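Local coordinates for monomethylamine corrinoid protein 1 (Methanosarcina barkeri, PDB 3EZX), which carries methyl groups on a cobamide cofactor between the proteins MtmB and MtbA in methanogenesis from monomethylamine, at residues L94-V99 and V136-K141; L111-L116 and I123-V128; V130-V135 and K163-R168. All blocks are in the same frame, centred on the assembly; numbering follows the deposited sequence.

Interaction 1: residues L94-V99 and V136-K141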
# COMPACT_ATOMS: atom_id res chain seq x y z
N LEU A 94 -5.27 -2.34 16.28
CA LEU A 94 -5.99 -2.93 15.16
C LEU A 94 -5.98 -2.00 13.96
O LEU A 94 -6.40 -0.85 14.06
CB LEU A 94 -7.44 -3.22 15.55
CG LEU A 94 -8.31 -3.75 14.41
CD1 LEU A 94 -7.94 -5.20 14.15
CD2 LEU A 94 -9.78 -3.62 14.77
N ALA A 95 -5.52 -2.51 12.83
CA ALA A 95 -5.49 -1.71 11.62
C ALA A 95 -6.55 -2.20 10.64
O ALA A 95 -6.60 -3.38 10.31
CB ALA A 95 -4.12 -1.78 10.97
N ILE A 96 -7.40 -1.28 10.21
CA ILE A 96 -8.46 -1.58 9.25
C ILE A 96 -7.99 -0.96 7.94
O ILE A 96 -8.02 0.27 7.78
CB ILE A 96 -9.80 -0.94 9.70
CG1 ILE A 96 -10.22 -1.49 11.08
CG2 ILE A 96 -10.87 -1.21 8.64
CD1 ILE A 96 -11.45 -0.80 11.65
N THR A 97 -7.54 -1.81 7.02
CA THR A 97 -7.02 -1.37 5.73
C THR A 97 -7.99 -1.45 4.56
O THR A 97 -8.76 -2.40 4.44
CB THR A 97 -5.75 -2.18 5.34
OG1 THR A 97 -6.00 -3.59 5.47
CG2 THR A 97 -4.56 -1.80 6.23
N PHE A 98 -7.92 -0.46 3.67
CA PHE A 98 -8.83 -0.44 2.54
C PHE A 98 -8.36 0.47 1.42
O PHE A 98 -7.50 1.32 1.61
CB PHE A 98 -10.19 0.05 3.04
CG PHE A 98 -10.12 1.41 3.66
CD1 PHE A 98 -10.34 2.55 2.90
CD2 PHE A 98 -9.79 1.56 5.01
CE1 PHE A 98 -10.23 3.82 3.47
CE2 PHE A 98 -9.67 2.83 5.58
CZ PHE A 98 -9.90 3.96 4.80
N VAL A 99 -8.93 0.28 0.23
CA VAL A 99 -8.63 1.11 -0.92
C VAL A 99 -9.95 1.85 -1.20
O VAL A 99 -11.01 1.24 -1.19
CB VAL A 99 -8.24 0.26 -2.13
CG1 VAL A 99 -7.87 1.17 -3.29
CG2 VAL A 99 -7.10 -0.66 -1.77
N VAL A 136 -16.78 2.92 7.99
CA VAL A 136 -17.37 3.52 9.18
C VAL A 136 -18.04 2.43 10.01
O VAL A 136 -17.96 2.43 11.24
CB VAL A 136 -18.42 4.58 8.83
CG1 VAL A 136 -19.07 5.12 10.09
CG2 VAL A 136 -17.77 5.72 8.07
N GLU A 137 -18.70 1.49 9.34
CA GLU A 137 -19.37 0.41 10.05
C GLU A 137 -18.35 -0.47 10.74
O GLU A 137 -18.58 -0.96 11.85
CB GLU A 137 -20.22 -0.42 9.07
CG GLU A 137 -21.61 0.14 8.85
CD GLU A 137 -22.43 -0.66 7.84
OE1 GLU A 137 -22.39 -1.91 7.90
OE2 GLU A 137 -23.11 -0.04 7.00
N GLU A 138 -17.21 -0.67 10.08
CA GLU A 138 -16.14 -1.50 10.64
C GLU A 138 -15.55 -0.81 11.86
O GLU A 138 -15.26 -1.45 12.87
CB GLU A 138 -15.06 -1.72 9.58
CG GLU A 138 -14.10 -2.86 9.90
CD GLU A 138 -14.81 -4.20 10.02
OE1 GLU A 138 -15.79 -4.42 9.27
OE2 GLU A 138 -14.39 -5.04 10.84
N ALA A 139 -15.37 0.51 11.76
CA ALA A 139 -14.80 1.29 12.85
C ALA A 139 -15.74 1.30 14.06
O ALA A 139 -15.28 1.33 15.21
CB ALA A 139 -14.53 2.71 12.39
N ALA A 140 -17.04 1.29 13.80
CA ALA A 140 -18.05 1.31 14.85
C ALA A 140 -18.00 0.02 15.67
O ALA A 140 -18.08 0.06 16.90
CB ALA A 140 -19.44 1.48 14.24
N LYS A 141 -17.89 -1.11 14.99
CA LYS A 141 -17.83 -2.41 15.66
C LYS A 141 -16.64 -2.46 16.61
O LYS A 141 -16.63 -3.25 17.56
CB LYS A 141 -17.68 -3.54 14.63
CG LYS A 141 -18.76 -3.58 13.55
CD LYS A 141 -18.43 -4.63 12.49
CE LYS A 141 -19.38 -4.55 11.31
NZ LYS A 141 -18.98 -5.45 10.19
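Ile96 projects from strand 94-99 onto one turn of helix 132-141 and is the one residue of the strand segment that touches the helix segment in this small, buried contact. The packing is van der Waals, mostly between carbons. Both branches of the isoleucine meet the same carbon: CD1 lies 3.8 Å from CG of Glu138, and CG2 reaches that same Glu138 CG at 3.8 Å, so the glutamate methylene sits against the fork of the side chain. The two chains slant across each other instead of running alongside. In Ile96 the longer branch is fully extended at its second torsion (chi2 174°), and this carries CD1 on to the helix backbone, 4.1 Å from CA of Ala139. The CA atoms of Ile96 and Glu138 are 7.8 Å apart.

The polar component stays within the helix. Glu138 starts with CG anti to its backbone N and then bends at chi2 (61°), which leaves its methylene against Ile96 while the carboxylate turns to Lys141, one turn further on. OE1 of Glu138 and NZ of Lys141 are 3.5 Å apart, a salt bridge with a weak hydrogen bond. The glutamate thus serves two environments: its aliphatic part covers the isoleucine and its carboxylate is probably partly balanced by Lys141.

Such a strand-to-helix contact is part of the Rossmann-like B12-binding domain, where helices cover a parallel sheet. Strand 94-99 lies inside the sheet, bonded by its backbone to strand 122-125 on one edge and strand 147-152 on the other. Ile96 also touches Val147 and Leu149, Glu138 rests on Val124, and Thr97 and Ala95 touch helix 107-118 through His109 and Leu116.

Interaction 2: residues L111-L116 and I123-V128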
# COMPACT_ATOMS: atom_id res chain seq x y z
N LEU A 111 0.87 -4.13 0.22
CA LEU A 111 2.20 -4.02 0.77
C LEU A 111 2.18 -3.37 2.16
O LEU A 111 2.82 -3.86 3.10
CB LEU A 111 3.09 -3.21 -0.17
CG LEU A 111 4.57 -3.08 0.20
CD1 LEU A 111 5.20 -4.46 0.40
CD2 LEU A 111 5.27 -2.31 -0.89
N VAL A 112 1.44 -2.28 2.30
CA VAL A 112 1.35 -1.60 3.58
C VAL A 112 0.68 -2.49 4.62
O VAL A 112 1.13 -2.57 5.76
CB VAL A 112 0.50 -0.31 3.48
CG1 VAL A 112 0.26 0.23 4.86
CG2 VAL A 112 1.20 0.73 2.60
N THR A 113 -0.41 -3.16 4.22
CA THR A 113 -1.18 -4.07 5.10
C THR A 113 -0.27 -5.19 5.59
O THR A 113 -0.42 -5.67 6.72
CB THR A 113 -2.41 -4.75 4.36
OG1 THR A 113 -3.25 -3.75 3.77
CG2 THR A 113 -3.23 -5.57 5.37
N THR A 114 0.65 -5.62 4.74
CA THR A 114 1.55 -6.70 5.11
C THR A 114 2.52 -6.17 6.15
O THR A 114 2.75 -6.81 7.17
CB THR A 114 2.34 -7.25 3.91
OG1 THR A 114 1.45 -7.89 2.99
CG2 THR A 114 3.38 -8.24 4.39
N MET A 115 3.10 -5.00 5.90
CA MET A 115 4.04 -4.44 6.86
C MET A 115 3.34 -4.26 8.19
O MET A 115 3.82 -4.75 9.22
CB MET A 115 4.61 -3.14 6.33
CG MET A 115 5.44 -3.38 5.09
SD MET A 115 7.03 -4.23 5.37
CE MET A 115 6.56 -5.91 5.95
N LEU A 116 2.22 -3.55 8.18
CA LEU A 116 1.45 -3.40 9.40
C LEU A 116 1.12 -4.85 9.70
O LEU A 116 0.86 -5.62 8.78
CB LEU A 116 0.17 -2.62 9.14
CG LEU A 116 0.37 -1.13 8.95
CD1 LEU A 116 -0.98 -0.47 8.72
CD2 LEU A 116 1.04 -0.55 10.18
N ILE A 123 -4.62 -7.36 11.70
CA ILE A 123 -5.15 -6.87 10.44
C ILE A 123 -6.61 -7.13 10.14
O ILE A 123 -7.16 -8.18 10.48
CB ILE A 123 -4.29 -7.40 9.26
CG1 ILE A 123 -2.86 -6.89 9.40
CG2 ILE A 123 -4.88 -6.97 7.94
CD1 ILE A 123 -2.76 -5.38 9.56
N VAL A 124 -7.23 -6.15 9.50
CA VAL A 124 -8.62 -6.21 9.05
C VAL A 124 -8.59 -5.58 7.65
O VAL A 124 -8.75 -4.37 7.50
CB VAL A 124 -9.56 -5.41 9.96
CG1 VAL A 124 -11.00 -5.53 9.47
CG2 VAL A 124 -9.47 -5.92 11.38
N ASP A 125 -8.36 -6.43 6.65
CA ASP A 125 -8.26 -6.02 5.25
C ASP A 125 -9.63 -6.01 4.57
O ASP A 125 -10.15 -7.08 4.25
CB ASP A 125 -7.33 -6.99 4.52
CG ASP A 125 -6.79 -6.42 3.23
OD1 ASP A 125 -7.50 -5.63 2.57
OD2 ASP A 125 -5.66 -6.80 2.86
N LEU A 126 -10.19 -4.83 4.33
CA LEU A 126 -11.50 -4.73 3.68
C LEU A 126 -11.49 -4.96 2.17
O LEU A 126 -12.55 -5.09 1.55
CB LEU A 126 -12.14 -3.37 3.99
CG LEU A 126 -12.43 -3.06 5.46
CD1 LEU A 126 -13.24 -1.76 5.57
CD2 LEU A 126 -13.21 -4.21 6.09
N GLY A 127 -10.30 -5.02 1.57
CA GLY A 127 -10.20 -5.23 0.14
C GLY A 127 -10.13 -3.91 -0.62
O GLY A 127 -9.61 -2.93 -0.09
N VAL A 128 -10.66 -3.88 -1.84
CA VAL A 128 -10.66 -2.67 -2.66
C VAL A 128 -12.08 -2.21 -2.97
O VAL A 128 -13.05 -2.94 -2.75
CB VAL A 128 -9.93 -2.89 -4.02
CG1 VAL A 128 -8.51 -3.36 -3.78
CG2 VAL A 128 -10.69 -3.90 -4.87
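Thr113 and Ile123 each hold their CG2 methyl anti to the backbone N, and these two methyls meet across the contact at 3.4 Å, CG2 to CG2. The second torsion of Ile123 (chi2 -53°) folds its other branch back, bringing CD1 to the carbonyl oxygens of Thr113 and Leu116. These are the helix and second strand of a beta-alpha-beta unit made of strand 94-99, helix 107-118 and strand 122-125, in which the helix runs back over the sheet. Helix 111-116 and strand 123-125 are accordingly near antiparallel, with 163° between their directions and 9.3 Å between their axes.

Ile123 packs on both side-chain carbon and backbone carbonyls. Its CD1 lies 4.0 Å from CB of Leu116 and 3.7 Å from the carbonyl O of the same leucine, and the carbonyl of Thr113 borders it too. Shortening Ile123 to an alanine is likely to leave the methyl of Thr113 and the CB of Leu116 without their apolar partner and open a gap between the helix and the sheet edge. Leu111 and Val112, on the same helix, touch the cobamide, and Leu116 rests on Ala211 of helix 204-213, so the helix packs on several neighbours at once.

Asp125 comes at Thr113 from the strand at about a right angle, its OD2 3.7 Å from CG2 of Thr113. The threonine hydroxyl looks elsewhere: OG1 is hydrogen-bonded to the carbonyl of His109, and weakly to OG1 of Thr97. The carboxylate has stronger partners too, for OD1 of Asp125 is bonded to NE2 of His109. That same OD1 closes an Asx turn: the backbone N of Gly127 donates to it at 3.0 Å, arriving on the anti side, 23° out of the carboxylate plane.

Interaction 3: residues V130-V135 and K163-R168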
# COMPACT_ATOMS: atom_id res chain seq x y z
N VAL A 130 -13.93 -0.20 -1.49
CA VAL A 130 -14.69 -0.20 -0.24
C VAL A 130 -15.48 1.09 -0.04
O VAL A 130 -14.92 2.18 -0.13
CB VAL A 130 -13.76 -0.37 0.97
CG1 VAL A 130 -14.57 -0.46 2.24
CG2 VAL A 130 -12.88 -1.60 0.78
N LEU A 131 -16.78 0.96 0.23
CA LEU A 131 -17.63 2.12 0.47
C LEU A 131 -17.20 2.80 1.76
O LEU A 131 -16.73 2.14 2.68
CB LEU A 131 -19.10 1.69 0.59
CG LEU A 131 -19.77 1.07 -0.64
CD1 LEU A 131 -21.06 0.38 -0.22
CD2 LEU A 131 -20.04 2.13 -1.68
N ASN A 132 -17.36 4.12 1.84
CA ASN A 132 -16.96 4.83 3.04
C ASN A 132 -17.78 4.39 4.25
O ASN A 132 -17.28 4.38 5.37
CB ASN A 132 -17.10 6.34 2.84
CG ASN A 132 -16.08 6.88 1.87
OD1 ASN A 132 -14.94 6.42 1.83
ND2 ASN A 132 -16.48 7.88 1.09
N GLU A 133 -19.03 4.02 4.02
CA GLU A 133 -19.89 3.58 5.11
C GLU A 133 -19.47 2.23 5.68
O GLU A 133 -19.63 1.99 6.88
CB GLU A 133 -21.34 3.54 4.65
CG GLU A 133 -21.93 4.93 4.44
CD GLU A 133 -23.41 4.91 4.12
OE1 GLU A 133 -24.17 4.20 4.81
OE2 GLU A 133 -23.81 5.63 3.18
N ASN A 134 -18.95 1.34 4.84
CA ASN A 134 -18.51 0.04 5.33
C ASN A 134 -17.25 0.18 6.18
O ASN A 134 -16.96 -0.67 7.01
CB ASN A 134 -18.25 -0.94 4.18
CG ASN A 134 -19.52 -1.37 3.48
OD1 ASN A 134 -20.53 -1.66 4.12
ND2 ASN A 134 -19.47 -1.43 2.16
N VAL A 135 -16.50 1.26 5.95
CA VAL A 135 -15.29 1.51 6.72
C VAL A 135 -15.77 2.06 8.05
O VAL A 135 -15.23 1.72 9.11
CB VAL A 135 -14.36 2.54 6.03
CG1 VAL A 135 -13.15 2.82 6.91
CG2 VAL A 135 -13.90 2.02 4.68
N LYS A 163 -12.33 12.58 1.93
CA LYS A 163 -12.84 13.72 2.67
C LYS A 163 -14.16 13.28 3.28
O LYS A 163 -14.36 13.35 4.49
CB LYS A 163 -13.07 14.92 1.74
CG LYS A 163 -13.48 16.19 2.47
CD LYS A 163 -13.58 17.38 1.54
CE LYS A 163 -13.97 18.64 2.31
NZ LYS A 163 -14.02 19.85 1.43
N ASP A 164 -15.06 12.81 2.42
CA ASP A 164 -16.37 12.34 2.84
C ASP A 164 -16.22 11.36 4.01
O ASP A 164 -16.93 11.46 5.00
CB ASP A 164 -17.08 11.66 1.67
CG ASP A 164 -18.37 10.96 2.09
OD1 ASP A 164 -18.30 9.96 2.84
OD2 ASP A 164 -19.45 11.41 1.66
N LEU A 165 -15.30 10.41 3.87
CA LEU A 165 -15.08 9.44 4.93
C LEU A 165 -14.84 10.15 6.26
O LEU A 165 -15.55 9.92 7.24
CB LEU A 165 -13.88 8.54 4.57
CG LEU A 165 -13.41 7.47 5.56
CD1 LEU A 165 -14.59 6.63 6.05
CD2 LEU A 165 -12.37 6.59 4.87
N MET A 166 -13.84 11.03 6.29
CA MET A 166 -13.54 11.77 7.51
C MET A 166 -14.78 12.51 8.00
O MET A 166 -15.07 12.53 9.19
CB MET A 166 -12.40 12.76 7.28
CG MET A 166 -11.04 12.10 7.12
SD MET A 166 -10.71 10.93 8.46
CE MET A 166 -9.64 11.88 9.51
N ASP A 167 -15.52 13.12 7.07
CA ASP A 167 -16.72 13.85 7.45
C ASP A 167 -17.77 12.91 8.05
O ASP A 167 -18.50 13.30 8.96
CB ASP A 167 -17.32 14.58 6.24
CG ASP A 167 -16.41 15.67 5.71
OD1 ASP A 167 -15.76 16.36 6.53
OD2 ASP A 167 -16.35 15.85 4.47
N ARG A 168 -17.85 11.69 7.54
CA ARG A 168 -18.83 10.73 8.04
C ARG A 168 -18.44 10.15 9.39
O ARG A 168 -19.29 9.71 10.15
CB ARG A 168 -19.05 9.58 7.03
CG ARG A 168 -19.56 10.03 5.67
CD ARG A 168 -20.73 11.00 5.80
NE ARG A 168 -20.49 12.25 5.08
CZ ARG A 168 -21.29 13.31 5.13
NH1 ARG A 168 -22.39 13.29 5.86
NH2 ARG A 168 -20.98 14.41 4.44
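Asn132, directly after the N-cap residue Leu131 in the first turn of helix 132-141, meets Asp164 and Leu165 of helix 161-171 and carries most of the contact. With CG of Asn132 set beside its own backbone N (chi1 -69°), the amide reaches across to the second helix and divides its ends between two neighbours. ND2 of Asn132 faces OD1 of Asp164 at 3.3 Å in a weak, bent hydrogen bond (127° at the hydrogen), although the amide and carboxylate planes are only 22° apart. OD1 of Asn132 lies instead against hydrocarbon, 3.6 Å from CB of Leu165. ND2 has a second, also weak, acceptor in the carbonyl of Gly161.

The backbone of Asn132 takes part as well: its carbonyl O is 3.6 Å from CD1 of Leu165. One turn on, Val135 points toward the same leucine, and the methyl CD1 of Leu165 comes to 4.1 Å from CB of Val135. These two side chains cross at about a right angle. Phe98 of strand 94-99 touches both, joining the helix pair to the sheet.

Asp164 looks to its own helix with its other oxygen, OD2 lying 3.7 Å from NE of Arg168, a long salt bridge, while NH1 of that arginine pairs with Glu171. The polar link across the helices is a single weak, bent bond between two partly exposed residues, so packing on the buried Leu165 probably contributes most to the contact.

All three contacts belong to the B12-binding domain and are connected through strand 94-99. Interactions 1 and 2 have centres about 11 Å apart and are joined by the sheet itself, with Thr97 N facing Val124 O at 2.9 Å. Interaction 3 shares helix 132-141 with interaction 1, their centres about 10 Å apart, and Phe98 CZ packs on Leu165 CD2 at 3.6 Å. Interactions 2 and 3, with centres about 17 Å apart, touch through Leu126 and Val135. The cobamide is directly contacted from helix 107-118 of interaction 2; the side chains of Ile96 and Leu165 stay about 11 and 10 Å from it, so interactions 1 and 3 are structural packing away from the cofactor.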